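Local coordinates for protein endo-1,4-beta-xylanase (Bacteroides thetaiotaomicron VPI-5482, PDB 3KST) that binds a calcium ion and probably hydrolyses glycosidic bonds in the breakdown of xylan, at residues A[96-100]-A[101-105]; A[229-232]-A[233-237]. One frame throughout, in Å; residues are numbered along the deposited sequence. Where two conformers were deposited one is given.

Contact 1 (A[96-100]-A[101-105]); sequences FYSAE and EHICV
Strands 96-99 and 102-105 run antiparallel at 141° and are stitched together by Tyr97 pairing with Cys104 and Ala99 with His102, each through two backbone hydrogen bonds. Between them the type I' turn from Ala99 to His102 has Glu100 and Glu101 at its corners, both with positive phi. On the face shared by Tyr97 and Cys104, chi1 of 61° sets the tyrosine ring between its own N and carbonyl carbon and lays it across the partner strand. Cys104 CB sits over this ring, 3.3 Å from Tyr97 CZ in a CH-pi contact, while Cys104 SG lies obliquely, 4.6 Å from the Tyr97 ring centroid. Tyr97 OH is held by Ser73. This beta hairpin with a two-residue loop supplies the middle and last strands of a three-stranded antiparallel sheet, a blade of the five-bladed beta-propeller of family 43. On the opposite face Phe96 and Val105 lie side by side, Val105 CG2 covering one face of the ring at 3.6 Å from the Phe96 centroid. Further along that face Ser98 OG bonds to the backbone N of Asp130, the residue predicted to tune the catalytic acid. At the turn, His102 ND1 donates to Glu100 O at 2.8 Å, approaching from above the carbonyl plane; this bond helps to set how the imidazole is turned. Glu100 OE2 reaches the backbone N of Thr76.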
loop_
_atom_site.group_PDB
_atom_site.type_symbol
_atom_site.label_atom_id
_atom_site.label_comp_id
_atom_site.label_asym_id
_atom_site.label_seq_id
_atom_site.Cartn_x
_atom_site.Cartn_y
_atom_site.Cartn_z
ATOM N N PHE A 96 0.755 -7.060 6.990
ATOM C CA PHE A 96 -0.263 -6.193 7.571
ATOM C C PHE A 96 -1.361 -6.053 6.514
ATOM O O PHE A 96 -1.076 -5.816 5.352
ATOM C CB PHE A 96 0.324 -4.846 7.955
ATOM C CG PHE A 96 1.059 -4.883 9.250
ATOM C CD1 PHE A 96 2.358 -5.394 9.329
ATOM C CD2 PHE A 96 0.422 -4.495 10.421
ATOM C CE1 PHE A 96 3.010 -5.451 10.587
ATOM C CE2 PHE A 96 1.072 -4.550 11.640
ATOM C CZ PHE A 96 2.354 -5.023 11.723
ATOM N N TYR A 97 -2.613 -6.176 6.923
ATOM C CA TYR A 97 -3.711 -6.225 5.946
ATOM C C TYR A 97 -5.060 -5.902 6.558
ATOM O O TYR A 97 -5.157 -5.727 7.766
ATOM C CB TYR A 97 -3.747 -7.622 5.333
ATOM C CG TYR A 97 -4.006 -8.754 6.310
ATOM C CD1 TYR A 97 -2.978 -9.267 7.131
ATOM C CD2 TYR A 97 -5.270 -9.328 6.417
ATOM C CE1 TYR A 97 -3.212 -10.337 8.050
ATOM C CE2 TYR A 97 -5.527 -10.424 7.324
ATOM C CZ TYR A 97 -4.480 -10.915 8.132
ATOM O OH TYR A 97 -4.716 -11.959 9.009
ATOM N N SER A 98 -6.081 -5.812 5.701
ATOM C CA SER A 98 -7.445 -5.615 6.106
ATOM C C SER A 98 -8.215 -6.881 5.819
ATOM O O SER A 98 -7.922 -7.580 4.883
ATOM C CB SER A 98 -8.055 -4.454 5.347
ATOM O OG SER A 98 -7.283 -3.286 5.541
ATOM N N ALA A 99 -9.181 -7.193 6.663
ATOM C CA ALA A 99 -10.063 -8.345 6.485
ATOM C C ALA A 99 -11.373 -7.992 7.184
ATOM O O ALA A 99 -11.346 -7.581 8.333
ATOM C CB ALA A 99 -9.420 -9.651 7.054
ATOM N N GLU A 100 -12.508 -8.099 6.481
ATOM C CA GLU A 100 -13.831 -7.668 6.988
ATOM C C GLU A 100 -13.840 -6.242 7.595
ATOM O O GLU A 100 -14.488 -5.993 8.621
ATOM C CB GLU A 100 -14.425 -8.668 7.992
ATOM C CG GLU A 100 -14.462 -10.111 7.554
ATOM C CD GLU A 100 -15.450 -10.989 8.316
ATOM O OE1 GLU A 100 -16.169 -10.494 9.221
ATOM O OE2 GLU A 100 -15.521 -12.192 7.986
ATOM N N GLU A 101 -13.109 -5.322 6.951
ATOM C CA GLU A 101 -12.976 -3.939 7.381
ATOM C C GLU A 101 -12.319 -3.769 8.770
ATOM O O GLU A 101 -12.631 -2.810 9.470
ATOM C CB GLU A 101 -14.326 -3.176 7.266
ATOM C CG GLU A 101 -14.779 -3.030 5.803
ATOM C CD GLU A 101 -16.182 -2.506 5.630
ATOM O OE1 GLU A 101 -17.125 -3.071 6.237
ATOM O OE2 GLU A 101 -16.343 -1.554 4.839
ATOM N N HIS A 102 -11.417 -4.686 9.136
ATOM C CA HIS A 102 -10.610 -4.580 10.368
ATOM C C HIS A 102 -9.165 -4.780 9.958
ATOM O O HIS A 102 -8.890 -5.446 8.940
ATOM C CB HIS A 102 -11.040 -5.594 11.441
ATOM C CG HIS A 102 -12.403 -5.326 11.971
ATOM N ND1 HIS A 102 -13.545 -5.651 11.280
ATOM C CD2 HIS A 102 -12.807 -4.709 13.108
ATOM C CE1 HIS A 102 -14.604 -5.270 11.980
ATOM N NE2 HIS A 102 -14.181 -4.693 13.091
ATOM N N ILE A 103 -8.242 -4.223 10.732
ATOM C CA ILE A 103 -6.804 -4.347 10.436
ATOM C C ILE A 103 -6.192 -5.502 11.217
ATOM O O ILE A 103 -6.495 -5.676 12.398
ATOM C CB ILE A 103 -6.036 -3.046 10.650
ATOM C CG1 ILE A 103 -6.203 -2.470 12.065
ATOM C CG2 ILE A 103 -6.564 -2.016 9.643
ATOM C CD1 ILE A 103 -5.303 -1.294 12.357
ATOM N N CYS A 104 -5.308 -6.224 10.543
ATOM C CA CYS A 104 -4.724 -7.470 11.013
ATOM C C CYS A 104 -3.272 -7.632 10.653
ATOM O O CYS A 104 -2.772 -7.017 9.696
ATOM C CB CYS A 104 -5.463 -8.637 10.337
ATOM S SG CYS A 104 -7.227 -8.751 10.611
ATOM N N VAL A 105 -2.611 -8.543 11.378
ATOM C CA VAL A 105 -1.220 -8.862 11.114
ATOM C C VAL A 105 -0.988 -10.366 11.247
ATOM O O VAL A 105 -1.499 -10.999 12.193
ATOM C CB VAL A 105 -0.234 -8.040 12.028
ATOM C CG1 VAL A 105 -0.503 -8.269 13.509
ATOM C CG2 VAL A 105 1.239 -8.329 11.679
#

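Contact 2 (A[229-232]-A[233-237]); sequences WVKY and SKNPL
Asn235 N donates to Tyr232 O over 3.3 Å, a long bond that closes the type I beta turn from Tyr232 to Asn235 just after strand 230-231, the end strand of a four-stranded antiparallel sheet in the five-bladed propeller. The Tyr232 ring folds back over this turn because CG stands anti to the backbone N (chi1 176°). Lys234 N then lies over the centre of one ring face, 3.7 Å above the plane. The lysine chain continues along the same side, with Lys234 CB 3.4 Å from Tyr232 CZ and Lys234 CG equally close to Tyr232 OH. Asn235 approaches differently: its OD1 lies at the ring edge, in plane, 3.5 Å from Tyr232 CD2, with the amide turned 77° to the ring. Its ND2 bonds to the carbonyl of Tyr219, whose ring stacks with Tyr232, so the turn is fastened to strand 216-222. Lys231 leads off elsewhere, its extended chain carrying NZ to Glu182 in a salt bridge and to the carbonyl of Lys176. Past the cis peptide before Pro236, Leu237 brings CD1 obliquely to within 3.6 Å of Tyr232 CD2, on the other side of the ring plane from Lys234 N.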
loop_
_atom_site.group_PDB
_atom_site.type_symbol
_atom_site.label_atom_id
_atom_site.label_comp_id
_atom_site.label_asym_id
_atom_site.label_seq_id
_atom_site.Cartn_x
_atom_site.Cartn_y
_atom_site.Cartn_z
ATOM N N TRP A 229 0.504 17.850 9.729
ATOM C CA TRP A 229 0.782 17.657 8.302
ATOM C C TRP A 229 0.388 18.800 7.373
ATOM O O TRP A 229 -0.720 19.347 7.513
ATOM C CB TRP A 229 0.052 16.407 7.806
ATOM C CG TRP A 229 0.358 15.213 8.600
ATOM C CD1 TRP A 229 -0.296 14.771 9.711
ATOM C CD2 TRP A 229 1.430 14.306 8.372
ATOM N NE1 TRP A 229 0.288 13.616 10.176
ATOM C CE2 TRP A 229 1.366 13.321 9.386
ATOM C CE3 TRP A 229 2.457 14.231 7.410
ATOM C CZ2 TRP A 229 2.280 12.265 9.460
ATOM C CZ3 TRP A 229 3.374 13.194 7.488
ATOM C CH2 TRP A 229 3.290 12.223 8.517
ATOM N N VAL A 230 1.306 19.151 6.459
ATOM C CA VAL A 230 1.039 20.163 5.426
ATOM C C VAL A 230 1.079 19.446 4.074
ATOM O O VAL A 230 2.045 18.779 3.738
ATOM C CB VAL A 230 1.983 21.399 5.459
ATOM C CG1 VAL A 230 1.919 22.071 6.836
ATOM C CG2 VAL A 230 3.413 21.044 5.070
ATOM N N LYS A 231 -0.019 19.559 3.331
ATOM C CA LYS A 231 -0.168 18.940 2.027
ATOM C C LYS A 231 0.616 19.722 1.010
ATOM O O LYS A 231 0.662 20.966 1.085
ATOM C CB LYS A 231 -1.647 18.888 1.584
ATOM C CG LYS A 231 -2.477 17.819 2.299
ATOM C CD LYS A 231 -3.955 18.019 2.085
ATOM C CE LYS A 231 -4.824 16.976 2.814
ATOM N NZ LYS A 231 -6.277 17.229 2.698
ATOM N N TYR A 232 1.277 18.996 0.109
ATOM C CA TYR A 232 1.982 19.592 -1.036
ATOM C C TYR A 232 0.973 20.442 -1.834
ATOM O O TYR A 232 -0.130 19.971 -2.136
ATOM C CB TYR A 232 2.567 18.465 -1.879
ATOM C CG TYR A 232 3.261 18.879 -3.157
ATOM C CD1 TYR A 232 4.215 19.905 -3.171
ATOM C CD2 TYR A 232 3.010 18.193 -4.349
ATOM C CE1 TYR A 232 4.866 20.263 -4.370
ATOM C CE2 TYR A 232 3.659 18.513 -5.519
ATOM C CZ TYR A 232 4.587 19.534 -5.539
ATOM O OH TYR A 232 5.165 19.814 -6.763
ATOM N N SER A 233 1.365 21.680 -2.153
ATOM C CA SER A 233 0.482 22.628 -2.819
ATOM C C SER A 233 0.111 22.228 -4.258
ATOM O O SER A 233 -0.951 22.621 -4.733
ATOM C CB SER A 233 1.084 24.048 -2.784
ATOM O OG SER A 233 0.084 25.018 -3.032
ATOM N N LYS A 234 0.977 21.450 -4.932
ATOM C CA LYS A 234 0.740 20.990 -6.321
ATOM C C LYS A 234 0.212 19.542 -6.379
ATOM O O LYS A 234 0.362 18.858 -7.435
ATOM C CB LYS A 234 2.004 21.075 -7.212
ATOM C CG LYS A 234 2.901 22.341 -7.145
ATOM C CD LYS A 234 2.469 23.466 -8.079
ATOM C CE LYS A 234 2.633 23.098 -9.568
ATOM N NZ LYS A 234 2.703 24.313 -10.437
ATOM N N ASN A 235 -0.375 19.037 -5.281
ATOM C CA ASN A 235 -1.060 17.730 -5.369
ATOM C C ASN A 235 -2.208 17.869 -6.395
ATOM O O ASN A 235 -2.769 18.973 -6.540
ATOM C CB ASN A 235 -1.675 17.263 -4.048
ATOM C CG ASN A 235 -0.685 16.648 -3.066
ATOM O OD1 ASN A 235 0.382 16.138 -3.405
ATOM N ND2 ASN A 235 -1.102 16.630 -1.812
ATOM N N PRO A 236 -2.579 16.779 -7.095
ATOM C CA PRO A 236 -2.015 15.420 -6.975
ATOM C C PRO A 236 -0.732 15.134 -7.774
ATOM O O PRO A 236 -0.442 15.797 -8.783
ATOM C CB PRO A 236 -3.150 14.545 -7.473
ATOM C CG PRO A 236 -3.877 15.376 -8.484
ATOM C CD PRO A 236 -3.689 16.818 -8.071
ATOM N N LEU A 237 0.036 14.161 -7.287
ATOM C CA LEU A 237 1.232 13.671 -7.979
ATOM C C LEU A 237 0.862 12.787 -9.165
ATOM O O LEU A 237 1.622 12.734 -10.133
ATOM C CB LEU A 237 2.136 12.845 -7.048
ATOM C CG LEU A 237 3.068 13.529 -6.040
ATOM C CD1 LEU A 237 2.515 14.833 -5.523
ATOM C CD2 LEU A 237 3.466 12.538 -4.905
#

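How the contacts relate
From the N terminus the chain first completes contact 1, whose tight turn joins strand 92-99 to strand 102-108, the second and third strands of a small antiparallel sheet that begins with 80-87. It then builds the sheet starting at 129-135 and most of the one starting at 189-197, whose last strand, 230-231, leads into contact 2, where the chain turns off toward strand 250-256. The two local closures follow in series and neither nest nor cross. Contacts 1 and 2 belong to different sheets, hence separate blades, with centres 28 Å apart and nearest atoms about 16 Å apart. Contact 1 is buried, and its Ser98 side chain lies about 8 Å from the calcium ion; contact 2 is at the surface.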